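Local coordinates for transcriptional regulator (NtrC family) (Aquifex aeolicus, PDB 3DZD), which probably activates sigma-54-dependent transcription as an ATP-hydrolysing AAA+ response regulator, held here in its inactive state with ADP bound, at residues 33-36 / 37-41; 56-59 / 60-63; 213-216 / 217-221; 275-278 / 279-282; 335-338 / 339-343. One frame throughout, in Å; residues are numbered along the deposited sequence.

Interaction 1: residues 33-36 / 37-41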
loop_
_atom_site.group_PDB
_atom_site.type_symbol
_atom_site.label_atom_id
_atom_site.label_comp_id
_atom_site.label_asym_id
_atom_site.label_seq_id
_atom_site.Cartn_x
_atom_site.Cartn_y
_atom_site.Cartn_z
ATOM N N LEU A 33 20.031 -6.478 -32.384
ATOM C CA LEU A 33 19.114 -7.269 -31.578
ATOM C C LEU A 33 19.844 -8.443 -30.939
ATOM O O LEU A 33 19.500 -8.876 -29.837
ATOM C CB LEU A 33 17.932 -7.756 -32.413
ATOM C CG LEU A 33 16.660 -6.926 -32.245
ATOM C CD1 LEU A 33 17.004 -5.465 -32.035
ATOM C CD2 LEU A 33 15.725 -7.104 -33.428
ATOM N N ARG A 34 20.863 -8.945 -31.627
ATOM C CA ARG A 34 21.658 -10.046 -31.106
ATOM C C ARG A 34 22.373 -9.630 -29.829
ATOM O O ARG A 34 22.216 -10.261 -28.787
ATOM C CB ARG A 34 22.676 -10.514 -32.141
ATOM C CG ARG A 34 23.510 -11.697 -31.694
ATOM C CD ARG A 34 24.366 -12.205 -32.837
ATOM N NE ARG A 34 25.261 -13.285 -32.436
ATOM C CZ ARG A 34 25.010 -14.576 -32.628
ATOM N NH1 ARG A 34 23.881 -14.957 -33.211
ATOM N NH2 ARG A 34 25.890 -15.489 -32.235
ATOM N N GLU A 35 23.161 -8.564 -29.922
ATOM C CA GLU A 35 23.900 -8.041 -28.778
ATOM C C GLU A 35 22.955 -7.687 -27.630
ATOM O O GLU A 35 23.288 -7.854 -26.457
ATOM C CB GLU A 35 24.704 -6.811 -29.200
ATOM C CG GLU A 35 25.744 -6.353 -28.198
ATOM C CD GLU A 35 26.370 -5.019 -28.580
ATOM O OE1 GLU A 35 26.298 -4.644 -29.771
ATOM O OE2 GLU A 35 26.935 -4.344 -27.690
ATOM N N ALA A 36 21.769 -7.201 -27.968
ATOM C CA ALA A 36 20.817 -6.815 -26.944
ATOM C C ALA A 36 20.386 -8.034 -26.141
ATOM O O ALA A 36 20.478 -8.035 -24.914
ATOM C CB ALA A 36 19.615 -6.122 -27.562
ATOM N N GLU A 37 19.920 -9.069 -26.839
ATOM C CA GLU A 37 19.465 -10.300 -26.193
ATOM C C GLU A 37 20.497 -10.802 -25.199
ATOM O O GLU A 37 20.164 -11.239 -24.098
ATOM C CB GLU A 37 19.187 -11.377 -27.238
ATOM C CG GLU A 37 18.051 -11.030 -28.175
ATOM C CD GLU A 37 17.861 -12.057 -29.270
ATOM O OE1 GLU A 37 18.833 -12.773 -29.594
ATOM O OE2 GLU A 37 16.738 -12.141 -29.814
ATOM N N LYS A 38 21.757 -10.733 -25.603
ATOM C CA LYS A 38 22.863 -11.073 -24.730
ATOM C C LYS A 38 22.725 -10.322 -23.412
ATOM O O LYS A 38 22.573 -10.926 -22.346
ATOM C CB LYS A 38 24.181 -10.704 -25.412
ATOM C CG LYS A 38 25.390 -10.652 -24.498
ATOM C CD LYS A 38 25.944 -12.033 -24.237
ATOM C CE LYS A 38 27.381 -11.946 -23.771
ATOM N NZ LYS A 38 27.525 -10.928 -22.695
ATOM N N LYS A 39 22.759 -8.996 -23.491
ATOM C CA LYS A 39 22.788 -8.170 -22.288
ATOM C C LYS A 39 21.529 -8.273 -21.423
ATOM O O LYS A 39 21.604 -8.182 -20.197
ATOM C CB LYS A 39 23.121 -6.719 -22.641
ATOM C CG LYS A 39 24.613 -6.503 -22.807
ATOM C CD LYS A 39 24.953 -5.277 -23.621
ATOM C CE LYS A 39 26.457 -5.073 -23.622
ATOM N NZ LYS A 39 26.873 -4.124 -24.670
ATOM N N ILE A 40 20.382 -8.484 -22.054
ATOM C CA ILE A 40 19.123 -8.585 -21.321
ATOM C C ILE A 40 19.097 -9.831 -20.429
ATOM O O ILE A 40 18.750 -9.754 -19.246
ATOM C CB ILE A 40 17.919 -8.572 -22.291
ATOM C CG1 ILE A 40 17.799 -7.200 -22.957
ATOM C CG2 ILE A 40 16.637 -8.938 -21.577
ATOM C CD1 ILE A 40 16.742 -7.130 -24.027
ATOM N N LYS A 41 19.482 -10.971 -20.996
ATOM C CA LYS A 41 19.491 -12.240 -20.271
ATOM C C LYS A 41 20.568 -12.233 -19.194
ATOM O O LYS A 41 20.495 -12.973 -18.211
ATOM C CB LYS A 41 19.732 -13.402 -21.241
ATOM C CG LYS A 41 18.617 -13.609 -22.258
ATOM C CD LYS A 41 19.119 -14.292 -23.520
ATOM C CE LYS A 41 19.580 -15.713 -23.245
ATOM N NZ LYS A 41 20.133 -16.374 -24.462
#
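E35 and K39 run alongside each other on helix 33-42 of the CheY-like receiver domain, one turn apart in the classic i, i+4 spacing of an intrahelical salt bridge. With CG anti to the backbone N (chi1 -167°) and the rest of its chain extended, E35 carries its carboxylate along the same line as the long, straight K39. The two ends meet at E35 OE2 and K39 NZ, 3.0 Å apart, the ammonium using the anti lone pair of that oxygen. The other oxygen, OE1, takes the backbone N-H of K31, while K39 NZ also donates to the carbonyl O of T29, so the pair ties the helix to the end of strand 26-30. Cutting K39 back to an alanine removes the ammonium, and E35 OE2 and T29 O are both likely to lose that donor. K38 belongs to the loose, solvent side, where its amine pairs with E42.

The tightly packed side is made by the buried L33, A36 and I40, all of which meet F62 of helix 62-69. A36, with a single methyl, also touches V6 of strand 2-6, consistent with a close approach of helix and sheet, and the branched I40 touches L4 of the same strand. Within the turn, I40 CG1 lies 3.4 Å from A36 O. That same oxygen accepts the I40 N-H at 2.9 Å, nearly along the C=O axis.

Interaction 2: residues 56-59 / 60-63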
loop_
_atom_site.group_PDB
_atom_site.type_symbol
_atom_site.label_atom_id
_atom_site.label_comp_id
_atom_site.label_asym_id
_atom_site.label_seq_id
_atom_site.Cartn_x
_atom_site.Cartn_y
_atom_site.Cartn_z
ATOM N N ASP A 56 19.092 -6.821 -37.558
ATOM C CA ASP A 56 18.862 -8.264 -37.473
ATOM C C ASP A 56 17.514 -8.681 -36.870
ATOM O O ASP A 56 17.451 -9.630 -36.084
ATOM C CB ASP A 56 20.011 -8.948 -36.715
ATOM C CG ASP A 56 20.371 -8.237 -35.414
ATOM O OD1 ASP A 56 19.645 -7.305 -35.008
ATOM O OD2 ASP A 56 21.388 -8.611 -34.793
ATOM N N GLY A 57 16.442 -7.988 -37.246
ATOM C CA GLY A 57 15.115 -8.349 -36.773
ATOM C C GLY A 57 14.135 -7.194 -36.674
ATOM O O GLY A 57 14.497 -6.031 -36.847
ATOM N N ASP A 58 12.881 -7.522 -36.388
ATOM C CA ASP A 58 11.842 -6.514 -36.241
ATOM C C ASP A 58 11.877 -5.903 -34.839
ATOM O O ASP A 58 11.486 -6.544 -33.863
ATOM C CB ASP A 58 10.471 -7.132 -36.519
ATOM C CG ASP A 58 9.397 -6.091 -36.749
ATOM O OD1 ASP A 58 9.696 -4.886 -36.621
ATOM O OD2 ASP A 58 8.251 -6.481 -37.059
ATOM N N GLY A 59 12.351 -4.662 -34.750
ATOM C CA GLY A 59 12.460 -3.958 -33.485
ATOM C C GLY A 59 11.200 -3.990 -32.640
ATOM O O GLY A 59 11.270 -4.169 -31.426
ATOM N N VAL A 60 10.049 -3.811 -33.279
ATOM C CA VAL A 60 8.763 -3.899 -32.590
ATOM C C VAL A 60 8.561 -5.266 -31.927
ATOM O O VAL A 60 8.328 -5.356 -30.718
ATOM C CB VAL A 60 7.595 -3.650 -33.563
ATOM C CG1 VAL A 60 6.266 -3.713 -32.827
ATOM C CG2 VAL A 60 7.766 -2.312 -34.269
ATOM N N ASN A 61 8.650 -6.327 -32.725
ATOM C CA ASN A 61 8.455 -7.686 -32.226
ATOM C C ASN A 61 9.437 -8.055 -31.122
ATOM O O ASN A 61 9.128 -8.873 -30.253
ATOM C CB ASN A 61 8.545 -8.699 -33.370
ATOM C CG ASN A 61 7.423 -8.539 -34.377
ATOM O OD1 ASN A 61 6.333 -8.070 -34.040
ATOM N ND2 ASN A 61 7.683 -8.928 -35.623
ATOM N N PHE A 62 10.620 -7.452 -31.158
ATOM C CA PHE A 62 11.625 -7.685 -30.126
ATOM C C PHE A 62 11.092 -7.354 -28.735
ATOM O O PHE A 62 11.589 -7.858 -27.732
ATOM C CB PHE A 62 12.886 -6.871 -30.397
ATOM C CG PHE A 62 14.018 -7.202 -29.477
ATOM C CD1 PHE A 62 14.803 -8.320 -29.703
ATOM C CD2 PHE A 62 14.292 -6.407 -28.379
ATOM C CE1 PHE A 62 15.846 -8.636 -28.855
ATOM C CE2 PHE A 62 15.336 -6.721 -27.524
ATOM C CZ PHE A 62 16.115 -7.838 -27.767
ATOM N N ILE A 63 10.081 -6.497 -28.676
ATOM C CA ILE A 63 9.418 -6.221 -27.416
ATOM C C ILE A 63 8.959 -7.527 -26.773
ATOM O O ILE A 63 8.985 -7.664 -25.551
ATOM C CB ILE A 63 8.224 -5.271 -27.603
ATOM C CG1 ILE A 63 8.723 -3.843 -27.820
ATOM C CG2 ILE A 63 7.304 -5.322 -26.400
ATOM C CD1 ILE A 63 7.631 -2.875 -28.162
#
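D58 turns its CG anti to the backbone N (chi1 -165°), whereas N61 keeps CG anti to its carbonyl carbon (chi1 -65°), and these two choices bring a carboxylate and an amide together at the turn leading into helix 62-69 of the receiver domain. The turn follows the small antiparallel hairpin of strands 53-54 and 57-58. The two polar groups meet at D58 OD2 and N61 ND2, 2.9 Å apart, with their planes 71° from each other. The N-H is badly aimed for a hydrogen bond, and any attraction is probably mainly electrostatic. Short polar side chains suit this exposed corner.

The backbone does the firmer work. F62 N donates to D58 O at 3.0 Å with an N-H...O angle of 149°, closing the turn. Before it, G57 adopts backbone angles at which a CB would be jammed against the carbonyl of D56, which explains the glycine. V60 sits beside D58 and its CB lies 3.9 Å from D58 OD1, while its side chain touches T86 of helix 85-93. On the buried side, I63 touches A90, and the F62 ring stacks on F65 and lies against L50 of strand 47-51. Where the F62 side chain sets out on that path, its CB passes 3.3 Å from G59 O.

Interaction 3: residues 213-216 / 217-221; sequences RKKG and KLELA
K215 and E219 cross at about a right angle, the lysine coming off the end of strand 214-215 and the glutamate off the short helix 217-220. E219 has its CG anti to the backbone N (chi1 -176°) and an extended chain, which carries its carboxylate across the lysine. What touches is mostly methylene: K215 CE lies 3.2 Å from E219 OE2, and K215 CB is 3.8 Å from OE1. The charged ends stand further apart, with K215 NZ 4.0 Å from E219 OE2, a long salt bridge. The stronger mate of the glutamate is R253, which takes OE1, so the carboxylate has two basic neighbours, an arrangement likely to favour its charged form. D72 of the second subunit forms a salt bridge with R213, although R213 is poorly ordered, and a weak, long ion pair with K215.

Next along the chain, G216 occupies the N-cap. Its carbonyl O accepts the L220 N-H at 3.1 Å, in the carbonyl plane, and L220 CG lies 3.5 Å from the same oxygen, with the leucine side chain reaching V183. L218 turns instead to L226 and I264, an apolar residue in a buried place. Strand 214-215 pairs with strand 201-202, and the chain between them carries the GAFTGA sequence. The arrangement is thus the strand-to-helix turn at the base of the GAFTGA loop, the hallmark of sigma-54 activators of the AAA+ class.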
loop_
_atom_site.group_PDB
_atom_site.type_symbol
_atom_site.label_atom_id
_atom_site.label_comp_id
_atom_site.label_asym_id
_atom_site.label_seq_id
_atom_site.Cartn_x
_atom_site.Cartn_y
_atom_site.Cartn_z
ATOM N N ARG A 213 -4.578 20.835 4.210
ATOM C CA ARG A 213 -5.608 20.022 3.572
ATOM C C ARG A 213 -5.409 18.524 3.792
ATOM O O ARG A 213 -4.284 18.024 3.756
ATOM C CB ARG A 213 -5.669 20.318 2.075
ATOM C CG ARG A 213 -6.918 19.782 1.403
ATOM C CD ARG A 213 -6.653 19.414 -0.038
ATOM N NE ARG A 213 -5.671 18.341 -0.130
ATOM C CZ ARG A 213 -5.224 17.836 -1.273
ATOM N NH1 ARG A 213 -5.674 18.310 -2.426
ATOM N NH2 ARG A 213 -4.325 16.862 -1.263
ATOM N N LYS A 214 -6.515 17.818 4.015
ATOM C CA LYS A 214 -6.499 16.367 4.183
ATOM C C LYS A 214 -7.646 15.729 3.402
ATOM O O LYS A 214 -8.785 16.189 3.463
ATOM C CB LYS A 214 -6.599 15.988 5.664
ATOM C CG LYS A 214 -6.426 14.493 5.935
ATOM C CD LYS A 214 -7.072 14.065 7.257
ATOM C CE LYS A 214 -8.599 14.185 7.217
ATOM N NZ LYS A 214 -9.236 13.797 8.511
ATOM N N LYS A 215 -7.338 14.663 2.670
ATOM C CA LYS A 215 -8.335 13.975 1.852
ATOM C C LYS A 215 -9.246 13.092 2.706
ATOM O O LYS A 215 -8.784 12.385 3.606
ATOM C CB LYS A 215 -7.649 13.114 0.786
ATOM C CG LYS A 215 -6.395 13.723 0.200
ATOM C CD LYS A 215 -5.742 12.800 -0.821
ATOM C CE LYS A 215 -6.342 12.980 -2.209
ATOM N NZ LYS A 215 -5.390 12.591 -3.295
ATOM N N GLY A 216 -10.541 13.127 2.418
ATOM C CA GLY A 216 -11.482 12.266 3.109
ATOM C C GLY A 216 -11.444 10.848 2.575
ATOM O O GLY A 216 -10.932 10.601 1.480
ATOM N N LYS A 217 -11.982 9.916 3.355
ATOM C CA LYS A 217 -12.060 8.518 2.955
ATOM C C LYS A 217 -12.895 8.361 1.681
ATOM O O LYS A 217 -12.606 7.509 0.841
ATOM C CB LYS A 217 -12.677 7.678 4.077
ATOM C CG LYS A 217 -12.025 7.855 5.428
ATOM C CD LYS A 217 -10.818 6.944 5.597
ATOM C CE LYS A 217 -10.588 6.594 7.067
ATOM N NZ LYS A 217 -9.478 5.619 7.246
ATOM N N LEU A 218 -13.942 9.166 1.542
ATOM C CA LEU A 218 -14.745 9.117 0.322
ATOM C C LEU A 218 -13.823 9.188 -0.895
ATOM O O LEU A 218 -13.900 8.362 -1.800
ATOM C CB LEU A 218 -15.761 10.261 0.284
ATOM C CG LEU A 218 -17.023 10.069 1.123
ATOM C CD1 LEU A 218 -17.699 11.397 1.427
ATOM C CD2 LEU A 218 -17.969 9.132 0.406
ATOM N N GLU A 219 -12.930 10.169 -0.874
ATOM C CA GLU A 219 -11.988 10.416 -1.954
ATOM C C GLU A 219 -10.913 9.333 -2.076
ATOM O O GLU A 219 -10.485 8.995 -3.181
ATOM C CB GLU A 219 -11.329 11.770 -1.717
ATOM C CG GLU A 219 -10.386 12.220 -2.793
ATOM C CD GLU A 219 -9.919 13.639 -2.553
ATOM O OE1 GLU A 219 -10.402 14.255 -1.576
ATOM O OE2 GLU A 219 -9.077 14.136 -3.334
ATOM N N LEU A 220 -10.472 8.801 -0.941
ATOM C CA LEU A 220 -9.430 7.774 -0.937
ATOM C C LEU A 220 -9.943 6.459 -1.517
ATOM O O LEU A 220 -9.163 5.582 -1.885
ATOM C CB LEU A 220 -8.911 7.542 0.484
ATOM C CG LEU A 220 -8.033 8.651 1.071
ATOM C CD1 LEU A 220 -8.049 8.619 2.586
ATOM C CD2 LEU A 220 -6.619 8.538 0.549
ATOM N N ALA A 221 -11.262 6.330 -1.601
ATOM C CA ALA A 221 -11.874 5.091 -2.061
ATOM C C ALA A 221 -12.222 5.133 -3.545
ATOM O O ALA A 221 -12.792 4.189 -4.079
ATOM C CB ALA A 221 -13.105 4.775 -1.230
#

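Interaction 4: residues 275-278 / 279-282; sequences EEEI and KKGN
E277 and N282 meet at the C-terminal end of helix 274-279, where a Schellman motif stops the helix. The N282 amide gives a fairly straight hydrogen bond from ND2 to E277 OE1, 3.2 Å long with an N-H...O angle of 161°, and the acceptor lies within 6° of the amide plane. The other carboxylate oxygen is met by the neighbouring lysine: K280 NZ forms a weak, salt-bridging bond to E277 OE2 at 3.4 Å. One glutamate therefore serves two partners, and it can do so because its chain folds at chi2 (-59°) toward the helix end.

The backbone places these groups. N282 N donates to E277 O at 2.7 Å, and G281 N to I278 O at 2.9 Å, the latter from well above the carbonyl plane rather than on a lone pair. These are the two bonds of the Schellman motif, and G281 suits its position because a positive phi is easiest without a side chain. Lysines are also fitting here, as the partial negative charge of a helix C-terminus would probably welcome them.

Further out, I278 turns from the motif to rest on E285 and Y288 of helix 285-291, so the helix end lies in contact with the next helix, while E277 also touches K272 and F283. One turn back along the helix, E276 and K279 run alongside each other in a weak salt bridge. Besides the charge, K279 CD passes 3.4 Å from E276 OE2, and K280 CG sits 3.1 Å from E276 O.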
loop_
_atom_site.group_PDB
_atom_site.type_symbol
_atom_site.label_atom_id
_atom_site.label_comp_id
_atom_site.label_asym_id
_atom_site.label_seq_id
_atom_site.Cartn_x
_atom_site.Cartn_y
_atom_site.Cartn_z
ATOM N N GLU A 275 -33.527 -2.158 10.510
ATOM C CA GLU A 275 -34.949 -1.950 10.286
ATOM C C GLU A 275 -35.634 -1.482 11.569
ATOM O O GLU A 275 -36.588 -0.709 11.522
ATOM C CB GLU A 275 -35.603 -3.223 9.771
ATOM C CG GLU A 275 -35.685 -3.307 8.261
ATOM C CD GLU A 275 -36.343 -4.593 7.801
ATOM O OE1 GLU A 275 -37.444 -4.519 7.214
ATOM O OE2 GLU A 275 -35.763 -5.679 8.045
ATOM N N GLU A 276 -35.139 -1.946 12.714
ATOM C CA GLU A 276 -35.680 -1.538 14.007
ATOM C C GLU A 276 -35.207 -0.145 14.401
ATOM O O GLU A 276 -35.928 0.602 15.057
ATOM C CB GLU A 276 -35.305 -2.542 15.099
ATOM C CG GLU A 276 -35.772 -3.957 14.822
ATOM C CD GLU A 276 -37.211 -4.014 14.338
ATOM O OE1 GLU A 276 -37.536 -4.929 13.549
ATOM O OE2 GLU A 276 -38.015 -3.143 14.741
ATOM N N GLU A 277 -33.988 0.197 14.003
ATOM C CA GLU A 277 -33.428 1.507 14.300
ATOM C C GLU A 277 -34.160 2.600 13.536
ATOM O O GLU A 277 -34.207 3.750 13.974
ATOM C CB GLU A 277 -31.942 1.539 13.959
ATOM C CG GLU A 277 -31.107 0.620 14.808
ATOM C CD GLU A 277 -31.229 0.944 16.286
ATOM O OE1 GLU A 277 -31.219 2.145 16.640
ATOM O OE2 GLU A 277 -31.338 -0.004 17.093
ATOM N N ILE A 278 -34.721 2.243 12.386
ATOM C CA ILE A 278 -35.469 3.200 11.581
ATOM C C ILE A 278 -36.775 3.549 12.266
ATOM O O ILE A 278 -37.171 4.713 12.319
ATOM C CB ILE A 278 -35.786 2.645 10.190
ATOM C CG1 ILE A 278 -34.517 2.592 9.342
ATOM C CG2 ILE A 278 -36.850 3.493 9.516
ATOM C CD1 ILE A 278 -34.652 1.708 8.128
ATOM N N LYS A 279 -37.443 2.525 12.782
ATOM C CA LYS A 279 -38.681 2.720 13.518
ATOM C C LYS A 279 -38.437 3.632 14.713
ATOM O O LYS A 279 -39.230 4.524 14.996
ATOM C CB LYS A 279 -39.244 1.377 13.975
ATOM C CG LYS A 279 -39.859 0.553 12.851
ATOM C CD LYS A 279 -40.040 -0.900 13.270
ATOM C CE LYS A 279 -40.673 -1.731 12.161
ATOM N NZ LYS A 279 -40.576 -3.193 12.445
ATOM N N LYS A 280 -37.326 3.410 15.404
ATOM C CA LYS A 280 -36.975 4.208 16.570
ATOM C C LYS A 280 -36.419 5.571 16.169
ATOM O O LYS A 280 -35.994 6.353 17.019
ATOM C CB LYS A 280 -35.961 3.448 17.419
ATOM C CG LYS A 280 -36.442 2.056 17.793
ATOM C CD LYS A 280 -35.293 1.122 18.116
ATOM C CE LYS A 280 -34.602 1.504 19.404
ATOM N NZ LYS A 280 -33.495 0.547 19.700
ATOM N N GLY A 281 -36.419 5.844 14.868
ATOM C CA GLY A 281 -35.934 7.105 14.341
ATOM C C GLY A 281 -34.459 7.355 14.585
ATOM O O GLY A 281 -34.041 8.501 14.709
ATOM N N ASN A 282 -33.665 6.291 14.652
ATOM C CA ASN A 282 -32.227 6.429 14.875
ATOM C C ASN A 282 -31.400 6.192 13.615
ATOM O O ASN A 282 -30.168 6.161 13.660
ATOM C CB ASN A 282 -31.763 5.483 15.980
ATOM C CG ASN A 282 -32.528 5.677 17.268
ATOM O OD1 ASN A 282 -33.082 6.750 17.519
ATOM N ND2 ASN A 282 -32.566 4.641 18.096
#

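Interaction 5: residues 335-338 / 339-343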
loop_
_atom_site.group_PDB
_atom_site.type_symbol
_atom_site.label_atom_id
_atom_site.label_comp_id
_atom_site.label_asym_id
_atom_site.label_seq_id
_atom_site.Cartn_x
_atom_site.Cartn_y
_atom_site.Cartn_z
ATOM N N LYS A 335 -10.780 -29.260 22.665
ATOM C CA LYS A 335 -11.827 -29.207 21.651
ATOM C C LYS A 335 -13.218 -29.251 22.286
ATOM O O LYS A 335 -14.099 -28.458 21.925
ATOM C CB LYS A 335 -11.658 -30.336 20.637
ATOM C CG LYS A 335 -10.466 -30.145 19.723
ATOM C CD LYS A 335 -10.217 -31.377 18.871
ATOM C CE LYS A 335 -8.964 -31.216 18.028
ATOM N NZ LYS A 335 -8.651 -32.457 17.277
ATOM N N GLU A 336 -13.401 -30.160 23.241
ATOM C CA GLU A 336 -14.663 -30.261 23.964
ATOM C C GLU A 336 -14.984 -28.951 24.670
ATOM O O GLU A 336 -16.114 -28.456 24.600
ATOM C CB GLU A 336 -14.618 -31.403 24.983
ATOM C CG GLU A 336 -15.994 -31.842 25.490
ATOM C CD GLU A 336 -16.765 -32.673 24.464
ATOM O OE1 GLU A 336 -16.265 -32.834 23.325
ATOM O OE2 GLU A 336 -17.868 -33.169 24.795
ATOM N N TYR A 337 -13.985 -28.390 25.342
ATOM C CA TYR A 337 -14.164 -27.145 26.079
ATOM C C TYR A 337 -14.622 -25.989 25.192
ATOM O O TYR A 337 -15.514 -25.233 25.575
ATOM C CB TYR A 337 -12.869 -26.764 26.792
ATOM C CG TYR A 337 -12.886 -25.385 27.422
ATOM C CD1 TYR A 337 -13.301 -25.208 28.740
ATOM C CD2 TYR A 337 -12.481 -24.263 26.708
ATOM C CE1 TYR A 337 -13.314 -23.952 29.327
ATOM C CE2 TYR A 337 -12.494 -22.997 27.290
ATOM C CZ TYR A 337 -12.911 -22.856 28.601
ATOM O OH TYR A 337 -12.937 -21.614 29.188
ATOM N N LEU A 338 -13.999 -25.841 24.025
ATOM C CA LEU A 338 -14.346 -24.765 23.094
ATOM C C LEU A 338 -15.811 -24.878 22.649
ATOM O O LEU A 338 -16.542 -23.885 22.600
ATOM C CB LEU A 338 -13.423 -24.792 21.877
ATOM C CG LEU A 338 -11.922 -24.535 22.089
ATOM C CD1 LEU A 338 -11.139 -24.796 20.819
ATOM C CD2 LEU A 338 -11.665 -23.117 22.573
HETATM N N MSE A 339 -16.234 -26.105 22.355
HETATM C CA MSE A 339 -17.576 -26.370 21.854
HETATM C C MSE A 339 -18.660 -26.059 22.880
HETATM O O MSE A 339 -19.843 -25.975 22.543
HETATM C CB MSE A 339 -17.678 -27.823 21.409
HETATM C CG MSE A 339 -16.824 -28.138 20.207
HETATM SE SE MSE A 339 -17.707 -27.558 18.582
HETATM C CE MSE A 339 -19.193 -28.821 18.626
ATOM N N LYS A 340 -18.256 -25.877 24.132
ATOM C CA LYS A 340 -19.219 -25.627 25.190
ATOM C C LYS A 340 -19.338 -24.146 25.502
ATOM O O LYS A 340 -20.132 -23.747 26.345
ATOM C CB LYS A 340 -18.848 -26.418 26.447
ATOM C CG LYS A 340 -19.075 -27.916 26.315
ATOM C CD LYS A 340 -18.087 -28.716 27.168
ATOM C CE LYS A 340 -18.340 -28.545 28.652
ATOM N NZ LYS A 340 -17.273 -29.201 29.466
ATOM N N GLN A 341 -18.554 -23.327 24.813
ATOM C CA GLN A 341 -18.565 -21.891 25.076
ATOM C C GLN A 341 -19.617 -21.163 24.238
ATOM O O GLN A 341 -19.988 -21.613 23.160
ATOM C CB GLN A 341 -17.168 -21.282 24.868
ATOM C CG GLN A 341 -16.085 -21.970 25.695
ATOM C CD GLN A 341 -16.441 -22.055 27.178
ATOM O OE1 GLN A 341 -16.568 -21.026 27.854
ATOM N NE2 GLN A 341 -16.591 -23.281 27.693
ATOM N N GLU A 342 -20.083 -20.034 24.758
ATOM C CA GLU A 342 -21.039 -19.183 24.066
ATOM C C GLU A 342 -20.395 -18.257 23.031
ATOM O O GLU A 342 -20.979 -18.010 21.978
ATOM C CB GLU A 342 -21.818 -18.356 25.080
ATOM C CG GLU A 342 -22.852 -19.177 25.804
ATOM C CD GLU A 342 -23.975 -19.564 24.880
ATOM O OE1 GLU A 342 -24.487 -18.652 24.191
ATOM O OE2 GLU A 342 -24.334 -20.765 24.836
ATOM N N TRP A 343 -19.206 -17.744 23.347
ATOM C CA TRP A 343 -18.487 -16.822 22.477
ATOM C C TRP A 343 -19.280 -15.559 22.199
ATOM O O TRP A 343 -19.575 -15.247 21.047
ATOM C CB TRP A 343 -18.105 -17.494 21.160
ATOM C CG TRP A 343 -17.377 -18.788 21.335
ATOM C CD1 TRP A 343 -17.827 -20.029 21.007
ATOM C CD2 TRP A 343 -16.067 -18.966 21.875
ATOM N NE1 TRP A 343 -16.879 -20.971 21.301
ATOM C CE2 TRP A 343 -15.790 -20.346 21.847
ATOM C CE3 TRP A 343 -15.106 -18.097 22.392
ATOM C CZ2 TRP A 343 -14.593 -20.875 22.310
ATOM C CZ3 TRP A 343 -13.916 -18.625 22.854
ATOM C CH2 TRP A 343 -13.670 -20.003 22.807
#
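At the C-terminal end of helix 332-339, Q341 folds back over Y337 and stacks its amide on the phenol ring, the two planes only 8° apart. NE2 stands 3.7 Å above the ring, offset toward its rim. Bent at chi2 (-53°), the glutamine also turns NE2 to Y337 O, giving a hydrogen bond of 3.1 Å. That carbonyl accepts a second bond, from K340 N, and the two donors approach from opposite faces of its plane. With an alanine at Q341 the amide is gone, which is likely to uncover that face of the Y337 ring and leave Y337 O with one donor fewer.

This helix is the second, along the chain, of the three helices (307-322, 332-339, 346-359) of the AAA+ lid. In the loop after it, L338 O takes Q341 N at 3.0 Å and, weakly, W343 NE1 at 3.2 Å. The indole brings its edge to the leucine, with L338 CD2 in the ring plane 3.7 Å from W343 CZ2, while Q341 CB lies over one indole face. Large apolar groups suit this place, since L338 and W343 both reach V308 and L350 on the flanking helices. The W343 side chain is about 11 Å from the bound ADP.

In the fold
Interactions 1 and 2 share the receiver domain and touch: L33 N and R34 N probably bond to the D56 carboxylate, and F62 packs on L33 and E37. Interaction 2 is largely buried and interaction 1 only partly so, its ion pair lying along one side of the helix. Interaction 3, also buried, belongs to the AAA+ domain, like the wholly surface interaction 4 about 29 Å away between centres; interaction 3 mixes a glycine N-cap with a long ion pair, interaction 4 a C-terminal cap with weak charge pairs. Interaction 5 ends a lid helix with an amide stacked on an aromatic ring instead. Interactions 1 and 3 both touch the second subunit.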